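Local coordinates for possible sortase-like protein (Corynebacterium diphtheriae, PDB 5UUS) that is a sortase, probably of class E, that is expected to act as a cysteine transpeptidase attaching proteins to the bacterial cell wall, at residues A[173-178]-A[206-211]. Sequence-based numbering, arbitrary orientation.
Sequences ALPETD and IVHAML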
# COMPACT_ATOMS: atom_id res chain seq x y z
N ALA A 173 0.43 7.04 10.69
CA ALA A 173 1.66 6.23 10.60
C ALA A 173 1.46 4.84 11.20
O ALA A 173 1.84 3.84 10.63
CB ALA A 173 2.80 6.96 11.30
N LEU A 174 0.80 4.80 12.35
CA LEU A 174 0.31 3.56 12.92
C LEU A 174 -1.21 3.59 12.74
O LEU A 174 -1.89 4.37 13.42
CB LEU A 174 0.71 3.44 14.39
CG LEU A 174 0.18 2.20 15.12
CD1 LEU A 174 0.78 0.95 14.48
CD2 LEU A 174 0.51 2.26 16.61
N PRO A 175 -1.74 2.75 11.82
CA PRO A 175 -3.15 2.94 11.40
C PRO A 175 -4.17 2.79 12.53
O PRO A 175 -3.96 2.01 13.46
CB PRO A 175 -3.36 1.87 10.32
CG PRO A 175 -2.14 1.01 10.30
CD PRO A 175 -1.03 1.73 11.03
N GLU A 176 -5.24 3.58 12.43
CA GLU A 176 -6.34 3.61 13.41
C GLU A 176 -5.87 3.85 14.85
O GLU A 176 -6.40 3.26 15.80
CB GLU A 176 -7.15 2.31 13.32
CG GLU A 176 -7.87 2.20 11.97
CD GLU A 176 -7.09 1.40 10.96
OE1 GLU A 176 -6.58 0.30 11.33
OE2 GLU A 176 -6.96 1.86 9.81
N THR A 177 -4.86 4.69 14.99
CA THR A 177 -4.38 5.17 16.29
C THR A 177 -4.15 6.66 16.20
O THR A 177 -4.22 7.24 15.13
CB THR A 177 -3.03 4.54 16.72
OG1 THR A 177 -1.95 5.12 15.95
CG2 THR A 177 -3.07 3.03 16.53
N ASP A 178 -3.77 7.25 17.33
CA ASP A 178 -3.43 8.67 17.39
C ASP A 178 -1.92 8.94 17.20
O ASP A 178 -1.43 10.03 17.51
CB ASP A 178 -3.88 9.26 18.74
CG ASP A 178 -3.22 8.57 19.95
OD1 ASP A 178 -2.59 7.50 19.78
OD2 ASP A 178 -3.34 9.09 21.09
N ILE A 206 -11.36 0.39 3.19
CA ILE A 206 -9.96 0.49 3.60
C ILE A 206 -9.27 -0.88 3.48
O ILE A 206 -9.83 -1.90 3.91
CB ILE A 206 -9.80 0.95 5.07
CG1 ILE A 206 -10.65 2.19 5.35
CG2 ILE A 206 -8.31 1.22 5.42
CD1 ILE A 206 -10.29 3.39 4.47
N VAL A 207 -8.08 -0.92 2.88
CA VAL A 207 -7.25 -2.13 2.88
C VAL A 207 -5.86 -1.82 3.44
O VAL A 207 -5.27 -0.78 3.10
CB VAL A 207 -7.12 -2.73 1.47
CG1 VAL A 207 -6.04 -3.83 1.45
CG2 VAL A 207 -8.46 -3.26 1.00
N HIS A 208 -5.36 -2.68 4.32
CA HIS A 208 -4.01 -2.52 4.87
C HIS A 208 -3.15 -3.71 4.48
O HIS A 208 -3.57 -4.87 4.57
CB HIS A 208 -4.02 -2.39 6.41
CG HIS A 208 -4.63 -1.12 6.92
ND1 HIS A 208 -4.19 0.13 6.53
CD2 HIS A 208 -5.63 -0.91 7.82
CE1 HIS A 208 -4.89 1.06 7.16
NE2 HIS A 208 -5.78 0.45 7.95
N ALA A 209 -1.94 -3.42 4.03
CA ALA A 209 -0.95 -4.43 3.72
C ALA A 209 0.36 -4.04 4.44
O ALA A 209 0.65 -2.86 4.63
CB ALA A 209 -0.75 -4.53 2.19
N MET A 210 1.14 -5.04 4.83
CA MET A 210 2.36 -4.82 5.58
C MET A 210 3.58 -5.15 4.73
O MET A 210 3.60 -6.15 3.98
CB MET A 210 2.35 -5.65 6.88
CG MET A 210 3.64 -5.53 7.69
SD MET A 210 3.57 -6.32 9.31
CE MET A 210 2.36 -5.26 10.14
N LEU A 211 4.62 -4.33 4.88
CA LEU A 211 5.85 -4.41 4.08
C LEU A 211 6.70 -5.61 4.45
O LEU A 211 7.03 -5.81 5.63
CB LEU A 211 6.66 -3.12 4.26
CG LEU A 211 8.00 -2.96 3.50
CD1 LEU A 211 7.72 -2.70 2.03
CD2 LEU A 211 8.75 -1.77 4.10
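The imidazole of His208 lies between two aliphatic groups, with CG of Pro175 over one face and Ile206 CG2, from the same strand as the ring, 3.6 Å above the plane on the opposite face, both offset toward the rim. Pro175 approaches closest through CB, 3.6 Å from His208 CE1. At the ring edge, nearly in plane, the carboxylate of Glu176 takes the N-H of His208 NE2 on OE2 at 2.6 Å, with an N-H...O angle of 156°. OE2 uses its syn lone pair, and the carboxylate is turned 40° from the imidazole plane. Glu176 is the third residue of a type II turn running from Leu174 to Thr177, and its bent side chain (chi2 95°) brings the carboxylate to the ring. The turn is braced by Thr177 OG1, which donates to Leu174 O at 2.6 Å. The other ring nitrogen, ND1, is hydrogen-bonded to Thr191 OG1 of the adjacent strand 188-193, so both ring nitrogens are engaged and the rotation of the buried ring is fixed. The nearby carboxylate would tend to stabilise a positively charged imidazolium, although a neutral ring protonated on NE2 would make the same bond. Away from the predicted catalytic His90 and Cys195, this His-carboxylate bond pins the loop between strands 160-163 and 188-193 onto strand 204-216, within the closed, mixed beta-barrel characteristic of the sortase fold.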